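Local coordinates for sensor protein (Bacteroides thetaiotaomicron, PDB 2X7X) that binds fructose through this periplasmic domain of a hybrid two-component sensor, whose cytoplasmic part is probably an ATP-dependent histidine kinase that regulates transcription, at residues 101-113 with 259-273. Residues are numbered along the deposited sequence; the frame is centred on the assembly and turned at random.
Sequences KYTAYIGADNYEI and ILEKKPYPKETVMNT
Strands 104-108 and 268-271 pair in parallel at the edge of the six-stranded sheet of one lobe of this periplasmic binding protein fold, strand 268-271 being the last strand on that side within the chain. Tyr105 N donates to Lys267 O (2.8 Å) and Tyr105 O accepts from Thr269 N; two residues on, Gly107 N reaches Thr269 O and Gly107 O takes Met271 N (2.7 Å). Where the edge strand begins, one water donates to both Tyr105 O and Pro266 O and also hydrogen-bonds Thr269 OG1, linking the loop at Pro266 to both strands.

On the sheet face that carries Ile106, Thr269 and Met271, helix 249-260 packs over Ile106. Ile106 runs alongside Thr269 because chi1 (-174°) turns CG1 away from the backbone N, CG1 lying 3.8 Å from Thr269 CB, while its CD1 meets Met271 SD at 4.0 Å. The methionine bends at its last torsion (chi3 -79°), bringing CE within 3.5 Å of Gly107 CA. On the other face Glu268 CG approaches CD2 at the edge of the Tyr105 ring, close to the ring plane, and the carboxylate stands almost perpendicular to that ring (85°).

Before the strands, Thr103 CG2 meets Ile259 CD1 of helix 249-260 tip to tip and touches Tyr265 OH, whereas Thr103 OG1 hydrogen-bonds Val90 N of the adjacent strand. After them, Asp109 is the N-cap of helix 110-124, its OD2 accepting from Tyr111 N, and Asn110 hydrogen-bonds Arg146, a fructose-binding residue, and Tyr245 of the sugar pocket. Beyond this cap Ile113 crosses Thr273, whose OG1 is hydrogen-bonded to Ile244 O, and Ile113 CG1 rests 3.6 Å from Thr273 CG2.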
ATOM      1  N   LYS A 101      15.741 -11.215 -31.031  1.00 39.95           N
ATOM      2  CA  LYS A 101      14.705 -11.311 -32.032  1.00 40.26           C
ATOM      3  C   LYS A 101      13.345 -11.321 -31.350  1.00 39.61           C
ATOM      4  O   LYS A 101      12.706 -12.365 -31.201  1.00 39.27           O
ATOM      5  CB  LYS A 101      14.952 -12.519 -32.947  1.00 40.86           C
ATOM      6  CG  LYS A 101      16.169 -12.308 -33.885  1.00 43.59           C
ATOM      7  CD  LYS A 101      16.476 -13.542 -34.766  1.00 48.45           C
ATOM      8  CE  LYS A 101      17.482 -13.221 -35.873  1.00 49.68           C
ATOM      9  NZ  LYS A 101      18.730 -12.618 -35.306  1.00 51.67           N
ATOM     10  N   TYR A 102      12.941 -10.126 -30.923  1.00 39.05           N
ATOM     11  CA  TYR A 102      11.675  -9.876 -30.226  1.00 39.10           C
ATOM     12  C   TYR A 102      11.373  -8.386 -30.389  1.00 38.82           C
ATOM     13  O   TYR A 102      12.266  -7.598 -30.695  1.00 38.62           O
ATOM     14  CB  TYR A 102      11.756 -10.279 -28.728  1.00 39.30           C
ATOM     15  CG  TYR A 102      12.792  -9.510 -27.927  1.00 40.15           C
ATOM     16  CD1 TYR A 102      12.507  -8.232 -27.435  1.00 41.55           C
ATOM     17  CD2 TYR A 102      14.062 -10.039 -27.676  1.00 41.58           C
ATOM     18  CE1 TYR A 102      13.454  -7.487 -26.714  1.00 42.14           C
ATOM     19  CE2 TYR A 102      15.021  -9.303 -26.934  1.00 42.56           C
ATOM     20  CZ  TYR A 102      14.697  -8.022 -26.466  1.00 42.66           C
ATOM     21  OH  TYR A 102      15.598  -7.258 -25.755  1.00 43.65           O
ATOM     22  N   THR A 103      10.130  -7.985 -30.185  1.00 38.69           N
ATOM     23  CA  THR A 103       9.775  -6.582 -30.392  1.00 38.67           C
ATOM     24  C   THR A 103      10.090  -5.704 -29.171  1.00 38.66           C
ATOM     25  O   THR A 103      10.674  -4.620 -29.302  1.00 38.74           O
ATOM     26  CB  THR A 103       8.293  -6.438 -30.762  1.00 38.86           C
ATOM     27  OG1 THR A 103       7.940  -7.443 -31.726  1.00 38.87           O
ATOM     28  CG2 THR A 103       8.021  -5.054 -31.320  1.00 39.02           C
ATOM     29  N   ALA A 104       9.686  -6.169 -27.988  1.00 38.27           N
ATOM     30  CA  ALA A 104       9.897  -5.412 -26.753  1.00 37.81           C
ATOM     31  C   ALA A 104       9.986  -6.297 -25.522  1.00 37.21           C
ATOM     32  O   ALA A 104       9.375  -7.366 -25.453  1.00 37.36           O
ATOM     33  CB  ALA A 104       8.801  -4.351 -26.570  1.00 37.87           C
ATOM     34  N   TYR A 105      10.761  -5.834 -24.551  1.00 36.85           N
ATOM     35  CA  TYR A 105      10.920  -6.528 -23.277  1.00 36.26           C
ATOM     36  C   TYR A 105      10.353  -5.677 -22.149  1.00 35.16           C
ATOM     37  O   TYR A 105      10.602  -4.475 -22.083  1.00 34.58           O
ATOM     38  CB  TYR A 105      12.398  -6.844 -23.009  1.00 36.45           C
ATOM     39  CG  TYR A 105      12.656  -7.399 -21.624  1.00 38.50           C
ATOM     40  CD1 TYR A 105      12.156  -8.652 -21.243  1.00 40.09           C
ATOM     41  CD2 TYR A 105      13.378  -6.667 -20.682  1.00 40.66           C
ATOM     42  CE1 TYR A 105      12.368  -9.157 -19.959  1.00 41.26           C
ATOM     43  CE2 TYR A 105      13.604  -7.169 -19.393  1.00 42.03           C
ATOM     44  CZ  TYR A 105      13.099  -8.415 -19.042  1.00 42.78           C
ATOM     45  OH  TYR A 105      13.322  -8.912 -17.770  1.00 45.40           O
ATOM     46  N   ILE A 106       9.574  -6.305 -21.273  1.00 34.24           N
ATOM     47  CA  ILE A 106       9.199  -5.664 -20.010  1.00 33.43           C
ATOM     48  C   ILE A 106       9.360  -6.611 -18.817  1.00 32.86           C
ATOM     49  O   ILE A 106       8.974  -7.783 -18.869  1.00 32.65           O
ATOM     50  CB  ILE A 106       7.779  -5.074 -20.051  1.00 33.16           C
ATOM     51  CG1 ILE A 106       7.498  -4.281 -18.771  1.00 33.65           C
ATOM     52  CG2 ILE A 106       6.754  -6.169 -20.277  1.00 32.65           C
ATOM     53  CD1 ILE A 106       6.115  -3.658 -18.706  1.00 34.68           C
ATOM     54  N   GLY A 107       9.930  -6.089 -17.739  1.00 32.44           N
ATOM     55  CA  GLY A 107      10.110  -6.879 -16.521  1.00 32.02           C
ATOM     56  C   GLY A 107      10.920  -6.178 -15.458  1.00 31.69           C
ATOM     57  O   GLY A 107      11.370  -5.056 -15.657  1.00 32.13           O
ATOM     58  N   ALA A 108      11.104  -6.834 -14.319  1.00 31.40           N
ATOM     59  CA  ALA A 108      11.909  -6.271 -13.251  1.00 30.88           C
ATOM     60  C   ALA A 108      13.301  -6.890 -13.293  1.00 30.90           C
ATOM     61  O   ALA A 108      13.448  -8.018 -13.755  1.00 31.17           O
ATOM     62  CB  ALA A 108      11.248  -6.514 -11.929  1.00 30.79           C
ATOM     63  N   ASP A 109      14.323  -6.168 -12.819  1.00 30.85           N
ATOM     64  CA  ASP A 109      15.704  -6.681 -12.892  1.00 30.34           C
ATOM     65  C   ASP A 109      15.988  -7.769 -11.851  1.00 29.64           C
ATOM     66  O   ASP A 109      16.148  -7.487 -10.658  1.00 29.74           O
ATOM     67  CB  ASP A 109      16.736  -5.559 -12.780  1.00 30.26           C
ATOM     68  CG  ASP A 109      18.142  -6.020 -13.142  1.00 31.97           C
ATOM     69  OD1 ASP A 109      19.001  -5.146 -13.377  1.00 35.03           O
ATOM     70  OD2 ASP A 109      18.400  -7.244 -13.213  1.00 32.46           O
ATOM     71  N   ASN A 110      16.081  -9.007 -12.316  1.00 28.55           N
ATOM     72  CA  ASN A 110      16.262 -10.126 -11.407  1.00 27.56           C
ATOM     73  C   ASN A 110      17.637 -10.159 -10.773  1.00 27.63           C
ATOM     74  O   ASN A 110      17.793 -10.653  -9.655  1.00 28.06           O
ATOM     75  CB  ASN A 110      15.875 -11.456 -12.078  1.00 27.04           C
ATOM     76  CG  ASN A 110      14.361 -11.623 -12.192  1.00 24.95           C
ATOM     77  OD1 ASN A 110      13.691 -11.955 -11.222  1.00 23.76           O
ATOM     78  ND2 ASN A 110      13.821 -11.357 -13.362  1.00 22.45           N
ATOM     79  N   TYR A 111      18.632  -9.615 -11.472  1.00 27.26           N
ATOM     80  CA  TYR A 111      19.997  -9.597 -10.962  1.00 26.88           C
ATOM     81  C   TYR A 111      20.052  -8.670  -9.750  1.00 26.99           C
ATOM     82  O   TYR A 111      20.590  -9.026  -8.699  1.00 27.09           O
ATOM     83  CB  TYR A 111      20.962  -9.136 -12.046  1.00 26.65           C
ATOM     84  CG  TYR A 111      22.430  -9.191 -11.681  1.00 26.45           C
ATOM     85  CD1 TYR A 111      23.046  -8.141 -10.999  1.00 25.36           C
ATOM     86  CD2 TYR A 111      23.216 -10.282 -12.042  1.00 26.54           C
ATOM     87  CE1 TYR A 111      24.403  -8.189 -10.672  1.00 24.76           C
ATOM     88  CE2 TYR A 111      24.574 -10.329 -11.720  1.00 26.53           C
ATOM     89  CZ  TYR A 111      25.153  -9.279 -11.039  1.00 25.31           C
ATOM     90  OH  TYR A 111      26.492  -9.327 -10.733  1.00 28.24           O
ATOM     91  N   GLU A 112      19.467  -7.490  -9.901  1.00 26.77           N
ATOM     92  CA  GLU A 112      19.411  -6.515  -8.832  1.00 26.68           C
ATOM     93  C   GLU A 112      18.629  -7.004  -7.621  1.00 25.74           C
ATOM     94  O   GLU A 112      18.974  -6.684  -6.487  1.00 25.77           O
ATOM     95  CB  GLU A 112      18.841  -5.198  -9.348  1.00 27.03           C
ATOM     96  CG  GLU A 112      19.903  -4.343 -10.025  1.00 30.85           C
ATOM     97  CD  GLU A 112      21.118  -4.096  -9.129  1.00 35.48           C
ATOM     98  OE1 GLU A 112      22.254  -4.213  -9.644  1.00 36.42           O
ATOM     99  OE2 GLU A 112      20.931  -3.810  -7.910  1.00 38.23           O
ATOM    100  N   ILE A 113      17.578  -7.779  -7.864  1.00 25.01           N
ATOM    101  CA  ILE A 113      16.831  -8.416  -6.774  1.00 24.09           C
ATOM    102  C   ILE A 113      17.727  -9.381  -5.988  1.00 23.51           C
ATOM    103  O   ILE A 113      17.741  -9.346  -4.766  1.00 23.10           O
ATOM    104  CB  ILE A 113      15.528  -9.084  -7.269  1.00 23.74           C
ATOM    105  CG1 ILE A 113      14.546  -8.005  -7.679  1.00 22.85           C
ATOM    106  CG2 ILE A 113      14.904  -9.924  -6.180  1.00 23.04           C
ATOM    107  CD1 ILE A 113      13.399  -8.497  -8.491  1.00 24.00           C
ATOM    108  N   ILE A 259       2.250  -0.677 -29.625  1.00 52.40           N
ATOM    109  CA  ILE A 259       2.885  -1.328 -30.767  1.00 51.99           C
ATOM    110  C   ILE A 259       1.885  -1.549 -31.892  1.00 52.10           C
ATOM    111  O   ILE A 259       2.149  -1.183 -33.043  1.00 51.86           O
ATOM    112  CB  ILE A 259       3.555  -2.658 -30.359  1.00 51.92           C
ATOM    113  CG1 ILE A 259       4.811  -2.374 -29.527  1.00 51.35           C
ATOM    114  CG2 ILE A 259       3.883  -3.515 -31.587  1.00 51.43           C
ATOM    115  CD1 ILE A 259       5.337  -3.565 -28.777  1.00 51.08           C
ATOM    116  N   LEU A 260       0.742  -2.137 -31.554  1.00 52.26           N
ATOM    117  CA  LEU A 260      -0.316  -2.383 -32.531  1.00 52.66           C
ATOM    118  C   LEU A 260      -0.838  -1.090 -33.171  1.00 53.26           C
ATOM    119  O   LEU A 260      -0.958  -1.011 -34.389  1.00 53.54           O
ATOM    120  CB  LEU A 260      -1.471  -3.164 -31.903  1.00 52.10           C
ATOM    121  CG  LEU A 260      -1.248  -4.640 -31.578  1.00 51.38           C
ATOM    122  CD1 LEU A 260      -2.465  -5.183 -30.843  1.00 50.37           C
ATOM    123  CD2 LEU A 260      -0.934  -5.476 -32.818  1.00 49.93           C
ATOM    124  N   GLU A 261      -1.124  -0.083 -32.349  1.00 53.82           N
ATOM    125  CA  GLU A 261      -1.648   1.197 -32.825  1.00 54.51           C
ATOM    126  C   GLU A 261      -0.529   2.119 -33.321  1.00 54.97           C
ATOM    127  O   GLU A 261      -0.690   3.341 -33.394  1.00 54.83           O
ATOM    128  CB  GLU A 261      -2.444   1.885 -31.713  1.00 54.53           C
ATOM    129  CG  GLU A 261      -3.661   1.106 -31.227  1.00 55.45           C
ATOM    130  CD  GLU A 261      -4.397   1.805 -30.087  1.00 57.34           C
ATOM    131  OE1 GLU A 261      -3.885   2.835 -29.583  1.00 57.54           O
ATOM    132  OE2 GLU A 261      -5.487   1.318 -29.694  1.00 58.07           O
ATOM    133  N   LYS A 262       0.611   1.515 -33.640  1.00 55.60           N
ATOM    134  CA  LYS A 262       1.798   2.217 -34.135  1.00 56.24           C
ATOM    135  C   LYS A 262       2.125   3.544 -33.423  1.00 56.45           C
ATOM    136  O   LYS A 262       2.648   4.476 -34.043  1.00 56.61           O
ATOM    137  CB  LYS A 262       1.724   2.369 -35.657  1.00 56.32           C
ATOM    138  CG  LYS A 262       1.252   1.083 -36.335  1.00 57.73           C
ATOM    139  CD  LYS A 262       1.466   1.076 -37.841  1.00 59.72           C
ATOM    140  CE  LYS A 262       0.668  -0.059 -38.469  1.00 60.68           C
ATOM    141  NZ  LYS A 262       1.418  -0.721 -39.571  1.00 61.59           N
ATOM    142  N   LYS A 263       1.804   3.619 -32.125  1.00 56.51           N
ATOM    143  CA  LYS A 263       2.315   4.679 -31.240  1.00 56.61           C
ATOM    144  C   LYS A 263       3.784   4.388 -30.922  1.00 56.53           C
ATOM    145  O   LYS A 263       4.235   3.254 -31.104  1.00 56.42           O
ATOM    146  CB  LYS A 263       1.515   4.750 -29.931  1.00 56.71           C
ATOM    147  CG  LYS A 263       0.324   5.707 -29.922  1.00 57.14           C
ATOM    148  CD  LYS A 263      -0.976   4.980 -30.236  1.00 58.26           C
ATOM    149  CE  LYS A 263      -2.200   5.776 -29.794  1.00 59.32           C
ATOM    150  NZ  LYS A 263      -2.499   5.576 -28.342  1.00 59.74           N
ATOM    151  N   PRO A 264       4.544   5.400 -30.448  1.00 56.62           N
ATOM    152  CA  PRO A 264       5.934   5.074 -30.105  1.00 56.50           C
ATOM    153  C   PRO A 264       5.983   4.275 -28.798  1.00 56.22           C
ATOM    154  O   PRO A 264       5.001   4.261 -28.049  1.00 56.68           O
ATOM    155  CB  PRO A 264       6.595   6.453 -29.950  1.00 56.54           C
ATOM    156  CG  PRO A 264       5.480   7.377 -29.545  1.00 56.70           C
ATOM    157  CD  PRO A 264       4.186   6.787 -30.074  1.00 56.79           C
ATOM    158  N   TYR A 265       7.098   3.598 -28.538  1.00 55.60           N
ATOM    159  CA  TYR A 265       7.232   2.776 -27.331  1.00 54.85           C
ATOM    160  C   TYR A 265       8.691   2.582 -26.962  1.00 54.34           C
ATOM    161  O   TYR A 265       9.571   2.734 -27.816  1.00 54.06           O
ATOM    162  CB  TYR A 265       6.558   1.399 -27.510  1.00 54.68           C
ATOM    163  CG  TYR A 265       7.102   0.600 -28.668  1.00 54.87           C
ATOM    164  CD1 TYR A 265       6.513   0.692 -29.929  1.00 55.45           C
ATOM    165  CD2 TYR A 265       8.212  -0.231 -28.515  1.00 54.96           C
ATOM    166  CE1 TYR A 265       7.003  -0.020 -31.012  1.00 55.58           C
ATOM    167  CE2 TYR A 265       8.716  -0.954 -29.596  1.00 56.38           C
ATOM    168  CZ  TYR A 265       8.098  -0.841 -30.847  1.00 56.64           C
ATOM    169  OH  TYR A 265       8.564  -1.546 -31.937  1.00 56.86           O
ATOM    170  N   PRO A 266       8.954   2.248 -25.683  1.00 53.89           N
ATOM    171  CA  PRO A 266      10.286   1.775 -25.324  1.00 53.42           C
ATOM    172  C   PRO A 266      10.418   0.305 -25.684  1.00 52.88           C
ATOM    173  O   PRO A 266       9.483  -0.466 -25.488  1.00 52.82           O
ATOM    174  CB  PRO A 266      10.335   1.973 -23.806  1.00 53.57           C
ATOM    175  CG  PRO A 266       8.905   1.878 -23.365  1.00 53.69           C
ATOM    176  CD  PRO A 266       8.065   2.372 -24.509  1.00 53.72           C
ATOM    177  N   LYS A 267      11.563  -0.071 -26.235  1.00 52.48           N
ATOM    178  CA  LYS A 267      11.851  -1.465 -26.555  1.00 52.04           C
ATOM    179  C   LYS A 267      12.178  -2.210 -25.272  1.00 51.11           C
ATOM    180  O   LYS A 267      12.007  -3.425 -25.186  1.00 51.02           O
ATOM    181  CB  LYS A 267      13.009  -1.576 -27.551  1.00 52.41           C
ATOM    182  CG  LYS A 267      13.968  -0.385 -27.539  1.00 54.05           C
ATOM    183  CD  LYS A 267      13.377   0.807 -28.312  1.00 55.70           C
ATOM    184  CE  LYS A 267      13.708   2.123 -27.619  1.00 56.10           C
ATOM    185  NZ  LYS A 267      12.751   3.229 -27.946  1.00 57.17           N
ATOM    186  N   GLU A 268      12.637  -1.467 -24.272  1.00 49.87           N
ATOM    187  CA  GLU A 268      12.907  -2.055 -22.979  1.00 48.77           C
ATOM    188  C   GLU A 268      12.323  -1.238 -21.820  1.00 47.94           C
ATOM    189  O   GLU A 268      12.612  -0.053 -21.664  1.00 47.72           O
ATOM    190  CB  GLU A 268      14.402  -2.289 -22.813  1.00 48.75           C
ATOM    191  CG  GLU A 268      14.717  -3.318 -21.756  1.00 49.18           C
ATOM    192  CD  GLU A 268      15.964  -4.107 -22.063  1.00 49.05           C
ATOM    193  OE1 GLU A 268      16.243  -4.360 -23.261  1.00 48.74           O
ATOM    194  OE2 GLU A 268      16.655  -4.481 -21.095  1.00 49.50           O
ATOM    195  N   THR A 269      11.477  -1.892 -21.035  1.00 46.85           N
ATOM    196  CA  THR A 269      10.904  -1.292 -19.852  1.00 46.35           C
ATOM    197  C   THR A 269      11.299  -2.102 -18.627  1.00 46.22           C
ATOM    198  O   THR A 269      10.903  -3.267 -18.467  1.00 46.09           O
ATOM    199  CB  THR A 269       9.378  -1.204 -19.949  1.00 46.43           C
ATOM    200  OG1 THR A 269       9.019  -0.552 -21.173  1.00 46.41           O
ATOM    201  CG2 THR A 269       8.802  -0.421 -18.762  1.00 46.09           C
ATOM    202  N   VAL A 270      12.096  -1.478 -17.771  1.00 45.86           N
ATOM    203  CA  VAL A 270      12.524  -2.105 -16.532  1.00 45.75           C
ATOM    204  C   VAL A 270      11.685  -1.604 -15.353  1.00 45.20           C
ATOM    205  O   VAL A 270      11.563  -0.396 -15.134  1.00 45.14           O
ATOM    206  CB  VAL A 270      14.040  -1.902 -16.277  1.00 45.90           C
ATOM    207  CG1 VAL A 270      14.454  -0.455 -16.523  1.00 46.48           C
ATOM    208  CG2 VAL A 270      14.417  -2.345 -14.860  1.00 46.31           C
ATOM    209  N   MET A 271      11.108  -2.545 -14.610  1.00 44.62           N
ATOM    210  CA  MET A 271      10.284  -2.240 -13.433  1.00 44.14           C
ATOM    211  C   MET A 271      11.077  -2.393 -12.129  1.00 43.25           C
ATOM    212  O   MET A 271      12.075  -3.110 -12.072  1.00 43.05           O
ATOM    213  CB  MET A 271       9.036  -3.121 -13.413  1.00 44.31           C
ATOM    214  CG  MET A 271       8.287  -3.130 -14.731  1.00 46.24           C
ATOM    215  SD  MET A 271       6.723  -4.041 -14.727  1.00 52.42           S
ATOM    216  CE  MET A 271       7.211  -5.770 -14.867  1.00 48.66           C
ATOM    217  N   ASN A 272      10.625  -1.718 -11.078  1.00 42.53           N
ATOM    218  CA  ASN A 272      11.383  -1.682  -9.829  1.00 41.43           C
ATOM    219  C   ASN A 272      10.912  -2.709  -8.823  1.00 39.99           C
ATOM    220  O   ASN A 272       9.775  -3.202  -8.888  1.00 40.08           O
ATOM    221  CB  ASN A 272      11.335  -0.286  -9.200  1.00 41.99           C
ATOM    222  CG  ASN A 272      11.774   0.800 -10.164  1.00 43.67           C
ATOM    223  OD1 ASN A 272      12.893   0.766 -10.693  1.00 43.65           O
ATOM    224  ND2 ASN A 272      10.882   1.766 -10.413  1.00 44.14           N
ATOM    225  N   THR A 273      11.800  -3.018  -7.887  1.00 37.85           N
ATOM    226  CA  THR A 273      11.454  -3.850  -6.748  1.00 35.86           C
ATOM    227  C   THR A 273      11.488  -3.018  -5.452  1.00 34.54           C
ATOM    228  O   THR A 273      11.842  -1.833  -5.470  1.00 34.25           O
ATOM    229  CB  THR A 273      12.393  -5.081  -6.664  1.00 35.76           C
ATOM    230  OG1 THR A 273      11.990  -5.933  -5.585  1.00 35.48           O
ATOM    231  CG2 THR A 273      13.849  -4.657  -6.475  1.00 35.44           C
TER
HETATM  232  O   HOH W   1       9.373  -2.358 -23.115  1.00 36.43           O